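Long-range contacts in acetyltransferase, GNAT family (Streptococcus pneumoniae, PDB 2ATR), which is of unknown function but, as a GNAT-family acetyltransferase, probably transfers an acetyl group from acetyl-coenzyme A to a primary amine of an undefined substrate: residues 65-70 with 99-104; 40-45 with 93-98; 13-18 with 54-59. All coordinates share one frame; numbering follows the deposited sequence.

Interaction 1 of 3, residues 65-70 with 99-104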
loop_
_atom_site.group_PDB
_atom_site.type_symbol
_atom_site.label_atom_id
_atom_site.label_comp_id
_atom_site.label_asym_id
_atom_site.label_seq_id
_atom_site.Cartn_x
_atom_site.Cartn_y
_atom_site.Cartn_z
ATOM N N SER A 65 16.138 -3.351 6.918
ATOM C CA SER A 65 16.791 -3.394 5.596
ATOM C C SER A 65 15.800 -3.263 4.436
ATOM O O SER A 65 16.177 -2.773 3.361
ATOM C CB SER A 65 17.632 -4.642 5.399
ATOM O OG SER A 65 18.525 -4.775 6.508
ATOM N N SER A 66 14.557 -3.718 4.660
ATOM C CA SER A 66 13.560 -3.807 3.586
ATOM C C SER A 66 12.144 -3.576 4.080
ATOM O O SER A 66 11.702 -4.189 5.077
ATOM C CB SER A 66 13.617 -5.151 2.874
ATOM O OG SER A 66 13.171 -6.161 3.772
ATOM N N VAL A 67 11.467 -2.679 3.363
ATOM C CA VAL A 67 10.080 -2.324 3.527
ATOM C C VAL A 67 9.408 -2.356 2.119
ATOM O O VAL A 67 10.001 -1.948 1.116
ATOM C CB VAL A 67 9.925 -0.940 4.182
ATOM C CG1 VAL A 67 8.404 -0.491 4.217
ATOM C CG2 VAL A 67 10.534 -0.932 5.643
ATOM N N PHE A 68 8.219 -2.926 2.041
ATOM C CA PHE A 68 7.507 -3.042 0.741
ATOM C C PHE A 68 6.127 -2.445 0.945
ATOM O O PHE A 68 5.489 -2.740 1.972
ATOM C CB PHE A 68 7.416 -4.502 0.270
ATOM C CG PHE A 68 8.778 -5.162 0.084
ATOM C CD1 PHE A 68 9.421 -5.115 -1.155
ATOM C CD2 PHE A 68 9.447 -5.741 1.175
ATOM C CE1 PHE A 68 10.672 -5.717 -1.346
ATOM C CE2 PHE A 68 10.702 -6.297 1.004
ATOM C CZ PHE A 68 11.306 -6.299 -0.274
ATOM N N VAL A 69 5.695 -1.621 -0.004
ATOM C CA VAL A 69 4.344 -1.037 0.018
ATOM C C VAL A 69 3.476 -2.136 -0.582
ATOM O O VAL A 69 3.465 -2.349 -1.805
ATOM C CB VAL A 69 4.176 0.303 -0.818
ATOM C CG1 VAL A 69 2.662 0.739 -0.801
ATOM C CG2 VAL A 69 5.009 1.456 -0.237
ATOM N N GLN A 70 2.839 -2.914 0.285
ATOM C CA GLN A 70 2.133 -4.118 -0.166
ATOM C C GLN A 70 0.720 -3.812 -0.709
ATOM O O GLN A 70 0.383 -4.214 -1.837
ATOM C CB GLN A 70 2.123 -5.137 0.957
ATOM C CG GLN A 70 1.313 -6.423 0.692
ATOM C CD GLN A 70 1.752 -7.149 -0.591
ATOM O OE1 GLN A 70 2.896 -7.050 -1.011
ATOM N NE2 GLN A 70 0.822 -7.831 -1.229
ATOM N N TYR A 99 16.718 0.674 4.788
ATOM C CA TYR A 99 17.712 0.610 3.707
ATOM C C TYR A 99 17.135 0.697 2.273
ATOM O O TYR A 99 17.516 1.582 1.480
ATOM C CB TYR A 99 18.763 -0.541 3.914
ATOM C CG TYR A 99 19.820 -0.510 2.816
ATOM C CD1 TYR A 99 20.786 0.500 2.771
ATOM C CD2 TYR A 99 19.800 -1.446 1.787
ATOM C CE1 TYR A 99 21.725 0.561 1.723
ATOM C CE2 TYR A 99 20.728 -1.377 0.723
ATOM C CZ TYR A 99 21.669 -0.372 0.715
ATOM O OH TYR A 99 22.582 -0.324 -0.315
ATOM N N GLN A 100 16.178 -0.167 1.947
ATOM C CA GLN A 100 15.502 -0.106 0.644
ATOM C C GLN A 100 14.020 -0.133 0.851
ATOM O O GLN A 100 13.507 -0.918 1.675
ATOM C CB GLN A 100 15.882 -1.280 -0.260
ATOM C CG GLN A 100 17.320 -1.220 -0.680
ATOM C CD GLN A 100 17.676 -2.354 -1.580
ATOM O OE1 GLN A 100 17.553 -3.537 -1.217
ATOM N NE2 GLN A 100 18.112 -2.014 -2.772
ATOM N N VAL A 101 13.318 0.736 0.121
ATOM C CA VAL A 101 11.867 0.685 0.163
ATOM C C VAL A 101 11.387 0.502 -1.281
ATOM O O VAL A 101 11.807 1.254 -2.167
ATOM C CB VAL A 101 11.282 1.940 0.805
ATOM C CG1 VAL A 101 9.777 1.864 0.768
ATOM C CG2 VAL A 101 11.790 2.080 2.290
ATOM N N GLN A 102 10.540 -0.510 -1.506
ATOM C CA GLN A 102 10.110 -0.862 -2.840
ATOM C C GLN A 102 8.622 -1.140 -2.929
ATOM O O GLN A 102 7.934 -1.204 -1.920
ATOM C CB GLN A 102 10.896 -2.080 -3.357
ATOM C CG GLN A 102 12.388 -1.841 -3.464
ATOM C CD GLN A 102 13.095 -3.040 -4.019
ATOM O OE1 GLN A 102 12.955 -3.362 -5.176
ATOM N NE2 GLN A 102 13.822 -3.718 -3.191
ATOM N N LEU A 103 8.147 -1.333 -4.154
ATOM C CA LEU A 103 6.731 -1.631 -4.439
ATOM C C LEU A 103 6.738 -2.183 -5.871
ATOM O O LEU A 103 7.751 -2.045 -6.628
ATOM C CB LEU A 103 5.817 -0.399 -4.294
ATOM C CG LEU A 103 5.986 0.871 -5.157
ATOM C CD1 LEU A 103 5.191 0.804 -6.493
ATOM C CD2 LEU A 103 5.479 2.042 -4.368
ATOM N N ALA A 104 5.618 -2.796 -6.245
ATOM C CA ALA A 104 5.468 -3.320 -7.632
ATOM C C ALA A 104 4.077 -2.820 -8.068
ATOM O O ALA A 104 3.116 -2.862 -7.285
ATOM C CB ALA A 104 5.539 -4.879 -7.659
HETATM O O HOH W 1 12.685 -3.147 -0.077
HETATM O O HOH W 2 4.426 -4.400 -3.827
#

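Interaction 2 of 3, residues 40-45 with 93-98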
loop_
_atom_site.group_PDB
_atom_site.type_symbol
_atom_site.label_atom_id
_atom_site.label_comp_id
_atom_site.label_asym_id
_atom_site.label_seq_id
_atom_site.Cartn_x
_atom_site.Cartn_y
_atom_site.Cartn_z
ATOM N N HIS A 40 0.411 -9.607 10.416
ATOM C CA HIS A 40 1.869 -9.828 10.269
ATOM C C HIS A 40 2.523 -8.744 9.405
ATOM O O HIS A 40 3.521 -8.986 8.706
ATOM C CB HIS A 40 2.137 -11.228 9.705
ATOM C CG HIS A 40 1.604 -12.332 10.565
ATOM N ND1 HIS A 40 2.225 -12.736 11.729
ATOM C CD2 HIS A 40 0.477 -13.076 10.464
ATOM C CE1 HIS A 40 1.528 -13.708 12.285
ATOM N NE2 HIS A 40 0.456 -13.929 11.542
ATOM N N SER A 41 1.924 -7.566 9.431
ATOM C CA SER A 41 2.389 -6.453 8.648
ATOM C C SER A 41 3.179 -5.550 9.576
ATOM O O SER A 41 3.091 -5.691 10.783
ATOM C CB SER A 41 1.212 -5.689 8.055
ATOM O OG SER A 41 0.425 -6.588 7.279
ATOM N N LEU A 42 3.938 -4.635 8.994
ATOM C CA LEU A 42 4.736 -3.675 9.754
ATOM C C LEU A 42 3.816 -2.560 10.268
ATOM O O LEU A 42 3.913 -2.142 11.429
ATOM C CB LEU A 42 5.828 -3.065 8.870
ATOM C CG LEU A 42 7.064 -3.898 8.532
ATOM C CD1 LEU A 42 7.794 -3.198 7.392
ATOM C CD2 LEU A 42 8.000 -4.037 9.771
ATOM N N VAL A 43 2.939 -2.095 9.394
ATOM C CA VAL A 43 2.102 -0.947 9.668
ATOM C C VAL A 43 0.883 -0.938 8.758
ATOM O O VAL A 43 0.962 -1.347 7.607
ATOM C CB VAL A 43 2.889 0.376 9.548
ATOM C CG1 VAL A 43 2.783 0.973 8.175
ATOM C CG2 VAL A 43 2.456 1.349 10.593
ATOM N N ILE A 44 -0.239 -0.468 9.293
ATOM C CA ILE A 44 -1.422 -0.148 8.501
ATOM C C ILE A 44 -1.991 1.210 8.869
ATOM O O ILE A 44 -2.180 1.497 10.031
ATOM C CB ILE A 44 -2.495 -1.231 8.660
ATOM C CG1 ILE A 44 -1.985 -2.576 8.168
ATOM C CG2 ILE A 44 -3.761 -0.840 7.942
ATOM C CD1 ILE A 44 -2.715 -3.731 8.742
ATOM N N TYR A 45 -2.257 2.032 7.866
ATOM C CA TYR A 45 -3.032 3.255 8.041
ATOM C C TYR A 45 -4.344 3.168 7.262
ATOM O O TYR A 45 -4.377 2.604 6.181
ATOM C CB TYR A 45 -2.229 4.480 7.583
ATOM C CG TYR A 45 -1.091 4.882 8.506
ATOM C CD1 TYR A 45 -1.166 6.027 9.270
ATOM C CD2 TYR A 45 0.050 4.115 8.605
ATOM C CE1 TYR A 45 -0.156 6.384 10.101
ATOM C CE2 TYR A 45 1.063 4.461 9.431
ATOM C CZ TYR A 45 0.963 5.598 10.183
ATOM O OH TYR A 45 1.991 5.953 11.007
ATOM N N GLY A 93 6.721 7.515 6.671
ATOM C CA GLY A 93 7.327 8.348 7.707
ATOM C C GLY A 93 7.921 7.547 8.854
ATOM O O GLY A 93 8.890 7.979 9.529
ATOM N N ASN A 94 7.363 6.362 9.071
ATOM C CA ASN A 94 7.896 5.438 10.050
ATOM C C ASN A 94 9.163 4.733 9.600
ATOM O O ASN A 94 9.816 4.077 10.402
ATOM C CB ASN A 94 6.851 4.404 10.417
ATOM C CG ASN A 94 5.589 5.037 10.917
ATOM O OD1 ASN A 94 4.601 5.176 10.175
ATOM N ND2 ASN A 94 5.622 5.484 12.159
ATOM N N PHE A 95 9.529 4.876 8.328
ATOM C CA PHE A 95 10.546 3.988 7.778
ATOM C C PHE A 95 11.538 4.725 6.949
ATOM O O PHE A 95 12.106 4.147 6.016
ATOM C CB PHE A 95 9.906 2.819 7.018
ATOM C CG PHE A 95 9.129 1.894 7.911
ATOM C CD1 PHE A 95 9.783 1.006 8.748
ATOM C CD2 PHE A 95 7.734 1.939 7.955
ATOM C CE1 PHE A 95 9.088 0.217 9.609
ATOM C CE2 PHE A 95 7.031 1.118 8.799
ATOM C CZ PHE A 95 7.707 0.247 9.619
ATOM N N LYS A 96 11.780 5.984 7.329
ATOM C CA LYS A 96 12.580 6.911 6.505
ATOM C C LYS A 96 14.063 6.568 6.420
ATOM O O LYS A 96 14.768 7.057 5.529
ATOM C CB LYS A 96 12.376 8.386 6.943
ATOM C CG LYS A 96 12.807 8.707 8.395
ATOM C CD LYS A 96 12.022 9.928 9.000
ATOM C CE LYS A 96 12.678 10.501 10.322
ATOM N NZ LYS A 96 13.392 9.429 11.148
ATOM N N GLU A 97 14.525 5.701 7.330
ATOM C CA GLU A 97 15.905 5.217 7.309
ATOM C C GLU A 97 16.003 3.727 6.881
ATOM O O GLU A 97 17.108 3.210 6.822
ATOM C CB GLU A 97 16.596 5.448 8.685
ATOM C CG GLU A 97 16.282 6.837 9.282
ATOM C CD GLU A 97 17.488 7.519 9.948
ATOM O OE1 GLU A 97 18.272 6.816 10.642
ATOM O OE2 GLU A 97 17.644 8.773 9.779
ATOM N N ALA A 98 14.880 3.067 6.570
ATOM C CA ALA A 98 14.932 1.668 6.052
ATOM C C ALA A 98 15.844 1.652 4.854
ATOM O O ALA A 98 15.774 2.532 4.009
ATOM C CB ALA A 98 13.526 1.100 5.662
#

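Interaction 3 of 3, residues 13-18 with 54-59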
loop_
_atom_site.group_PDB
_atom_site.type_symbol
_atom_site.label_atom_id
_atom_site.label_comp_id
_atom_site.label_asym_id
_atom_site.label_seq_id
_atom_site.Cartn_x
_atom_site.Cartn_y
_atom_site.Cartn_z
ATOM N N GLU A 13 -13.109 -7.831 8.200
ATOM C CA GLU A 13 -14.491 -7.301 8.034
ATOM C C GLU A 13 -14.535 -5.810 7.816
ATOM O O GLU A 13 -15.309 -5.328 6.961
ATOM C CB GLU A 13 -15.373 -7.610 9.243
ATOM C CG GLU A 13 -15.292 -9.054 9.729
ATOM C CD GLU A 13 -14.337 -9.194 10.894
ATOM O OE1 GLU A 13 -14.428 -8.356 11.836
ATOM O OE2 GLU A 13 -13.502 -10.132 10.870
ATOM N N ASP A 14 -13.700 -5.075 8.559
ATOM C CA ASP A 14 -13.707 -3.604 8.473
ATOM C C ASP A 14 -13.055 -3.084 7.183
ATOM O O ASP A 14 -13.267 -1.932 6.793
ATOM C CB ASP A 14 -13.062 -2.966 9.719
ATOM C CG ASP A 14 -13.640 -3.538 11.061
ATOM O OD1 ASP A 14 -14.881 -3.773 11.149
ATOM O OD2 ASP A 14 -12.841 -3.781 12.014
ATOM N N VAL A 15 -12.263 -3.919 6.511
ATOM C CA VAL A 15 -11.580 -3.450 5.289
ATOM C C VAL A 15 -11.888 -4.248 4.018
ATOM O O VAL A 15 -11.436 -3.877 2.939
ATOM C CB VAL A 15 -10.067 -3.393 5.466
ATOM C CG1 VAL A 15 -9.714 -2.299 6.515
ATOM C CG2 VAL A 15 -9.534 -4.784 5.855
ATOM N N LEU A 16 -12.658 -5.318 4.155
ATOM C CA LEU A 16 -12.918 -6.219 3.015
ATOM C C LEU A 16 -13.559 -5.491 1.864
ATOM O O LEU A 16 -13.233 -5.757 0.707
ATOM C CB LEU A 16 -13.760 -7.421 3.430
ATOM C CG LEU A 16 -13.933 -8.551 2.396
ATOM C CD1 LEU A 16 -12.612 -9.180 1.994
ATOM C CD2 LEU A 16 -14.885 -9.601 2.951
ATOM N N HIS A 17 -14.448 -4.549 2.162
ATOM C CA HIS A 17 -15.022 -3.687 1.114
ATOM C C HIS A 17 -13.966 -2.971 0.252
ATOM O O HIS A 17 -14.163 -2.733 -0.934
ATOM C CB HIS A 17 -16.049 -2.683 1.707
ATOM C CG HIS A 17 -15.435 -1.591 2.532
ATOM N ND1 HIS A 17 -14.901 -1.827 3.774
ATOM C CD2 HIS A 17 -15.308 -0.260 2.303
ATOM C CE1 HIS A 17 -14.415 -0.695 4.255
ATOM N NE2 HIS A 17 -14.663 0.272 3.386
ATOM N N LEU A 18 -12.830 -2.611 0.845
ATOM C CA LEU A 18 -11.763 -1.958 0.059
ATOM C C LEU A 18 -11.133 -2.949 -0.971
ATOM O O LEU A 18 -10.958 -2.621 -2.125
ATOM C CB LEU A 18 -10.674 -1.444 1.003
ATOM C CG LEU A 18 -11.014 -0.323 1.994
ATOM C CD1 LEU A 18 -9.770 0.064 2.801
ATOM C CD2 LEU A 18 -11.544 0.832 1.265
ATOM N N VAL A 54 -12.364 4.552 3.706
ATOM C CA VAL A 54 -12.318 4.820 2.255
ATOM C C VAL A 54 -10.939 4.459 1.612
ATOM O O VAL A 54 -10.791 4.496 0.414
ATOM C CB VAL A 54 -12.911 6.243 1.843
ATOM C CG1 VAL A 54 -14.308 6.439 2.507
ATOM C CG2 VAL A 54 -12.002 7.482 2.163
ATOM N N GLY A 55 -9.952 4.099 2.425
ATOM C CA GLY A 55 -8.585 3.905 1.886
ATOM C C GLY A 55 -7.782 3.145 2.887
ATOM O O GLY A 55 -8.123 3.156 4.081
ATOM N N LEU A 56 -6.753 2.427 2.404
ATOM C CA LEU A 56 -5.871 1.653 3.255
ATOM C C LEU A 56 -4.448 1.665 2.643
ATOM O O LEU A 56 -4.298 1.701 1.424
ATOM C CB LEU A 56 -6.406 0.203 3.422
ATOM C CG LEU A 56 -5.575 -0.921 4.066
ATOM C CD1 LEU A 56 -6.478 -2.007 4.701
ATOM C CD2 LEU A 56 -4.600 -1.550 3.001
ATOM N N ILE A 57 -3.440 1.676 3.496
ATOM C CA ILE A 57 -2.044 1.351 3.066
ATOM C C ILE A 57 -1.538 0.293 4.019
ATOM O O ILE A 57 -1.867 0.323 5.203
ATOM C CB ILE A 57 -1.088 2.579 2.938
ATOM C CG1 ILE A 57 0.330 2.170 2.345
ATOM C CG2 ILE A 57 -0.949 3.280 4.319
ATOM C CD1 ILE A 57 1.193 3.437 1.958
ATOM N N ARG A 58 -0.811 -0.689 3.491
ATOM C CA ARG A 58 -0.265 -1.756 4.280
ATOM C C ARG A 58 1.190 -2.023 3.837
ATOM O O ARG A 58 1.496 -2.325 2.665
ATOM C CB ARG A 58 -1.095 -3.036 4.115
ATOM C CG ARG A 58 -0.724 -4.153 5.005
ATOM C CD ARG A 58 -1.796 -5.243 5.012
ATOM N NE ARG A 58 -1.777 -6.102 3.819
ATOM C CZ ARG A 58 -0.984 -7.149 3.617
ATOM N NH1 ARG A 58 0.013 -7.474 4.454
ATOM N NH2 ARG A 58 -1.152 -7.866 2.524
ATOM N N LEU A 59 2.092 -1.887 4.793
ATOM C CA LEU A 59 3.524 -2.125 4.537
ATOM C C LEU A 59 3.946 -3.412 5.166
ATOM O O LEU A 59 3.443 -3.767 6.221
ATOM C CB LEU A 59 4.355 -0.987 5.116
ATOM C CG LEU A 59 4.065 0.469 4.789
ATOM C CD1 LEU A 59 5.178 1.290 5.398
ATOM C CD2 LEU A 59 3.979 0.713 3.324
#

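Interaction 1 of 3, residues 65-70 with 99-104
F68 and Q102 both set CG opposite their own carbonyl carbon (chi1 -59° and -62°), which lays the phenyl ring and the extended glutamine chain side by side on one face of the sheet. The ring meets its neighbour obliquely, with F68 CD1 4.0 Å from Q102 CB. V67 and V101 turn to the other face, where V101 CG2 reaches to 4.0 Å from V67 CB. Two residues on, V69 and L103 lie side by side and touch through V69 CB and L103 CB at 3.9 Å. Four backbone bonds join the parallel strands. The entry bond, from Q100 N to S65 O (3.0 Å), is bent, its donor standing 40° out of the carbonyl plane; the next three, from V67 N to Q100 O, Q102 N to V67 O and V69 N to Q102 O, are straighter. V67 O also accepts from a water, 3.2 Å away, that sits over one face of the F68 ring, toward its rim. Past V69 the direct pairing gives way to a water, which donates to V69 O at 3.0 Å and accepts weakly from A104 N. V69 and V101 pack beneath helix 83-92, through M88 and L92. Two parallel strands linked by that helix form the beta-alpha-beta unit of the GNAT fold, and in relatives these two strands part beyond their paired stretch, where acetyl-coenzyme A binds.

Interaction 2 of 3, residues 40-45 with 93-98
F95 drives its ring into the start of strand 43-49, meeting L42 and V43 where the loop after helix 83-92 folds back over the GNAT sheet. The far end of the ring does the touching: F95 CZ lies 3.9 Å from L42 CB and 4.1 Å from L42 CD1, the leucine approaching obliquely. V43 comes instead at the ring's edge, near its plane, with V43 CB 4.3 Å from F95 CE2. The phenylalanine takes a chi1 of -66°, with CG opposite its carbonyl carbon, and this carries the ring inward from the loop to the strand. One residue earlier, N94 extends its amide toward the hydroxyl end of Y45. The two side chains come from opposite directions; the amide lies at the edge of the tyrosine ring, and the two planes are 33° apart.

Neighbouring strands and a helix hold this first shell in place. L59 of strand 52-61 packs against both V43 and F95, while V67 of strand 66-74 touches L42 and F95, so the ring is wedged among three successive strands. Y45 rests on L87, E90 and A91 of helix 83-92, and A91 also meets V43; the same helix leads into the loop that carries N94 and F95. At the other end of the contact, the hydroxyl of S41 is hydrogen-bonded to A37 O and to R58 NH1, which ties the approach to strand 43-49 to its neighbour. Beyond the ring the loop closes in a type I turn from F95 to A98, pinned by the bond from A98 N to F95 O at 3.0 Å.

Interaction 3 of 3, residues 13-18 with 54-59
V15 O accepts the amide of L18, with L18 N at 2.8 Å, a bond reaching back only three residues at the kink in helix 12-20. The tightened turn carries both residues that face the strand, and everything they do across the contact is apolar. L18 keeps CG opposite its carbonyl carbon and runs on extended (chi1 -65°, chi2 -178°), which sends CD1 forward to L56 and leaves CD2 over V54. L18 CD1 presses on L56 CB at 3.4 Å, tighter than usual van der Waals contact, and also meets G55 C at 3.7 Å. The other methyl lies on the backbone just before, with L18 CD2 3.7 Å from V54 C. L18 rests directly on the main chain of V54 and G55.

L56 answers from the strand: its side chain crosses that of V15 at about a right angle, and L56 CD1 sits 3.7 Å from V15 CG1. H17, between the two contact residues, is hydrogen-bonded through NE2 to V53 O, which ties the helix to the residue just ahead of the strand segment. V54 and G55 both face A47, a classic beta bulge at the point where L18 lands. The segment axes cross at 102° and approach to 8.6 Å. I57 and L59 turn instead to helix 83-92 on the other side of the sheet. Helices packed on both faces of a mixed sheet are characteristic of the GNAT fold.

From the N terminus, helix 12-20, after the opening strand 2-7, carries the first contact segment, and interaction 3 closes a loop of 35 residues at strand 52-61. Inside that loop interaction 2 opens at 40-45; it closes only at 93-98, so the two cross. Interaction 1 opens at 65-70, after interaction 3 is complete, and closes at 99-104, just behind the end of interaction 2, which it also crosses. Interactions 1 and 3 stand in series, about 19 Å apart between centres, yet they join through neighbouring strands, Q70 N probably bonding to R58 O. Interaction 2 packs on both V67 and L59, tying the loop after helix 83-92 to three neighbouring strands of the sheet.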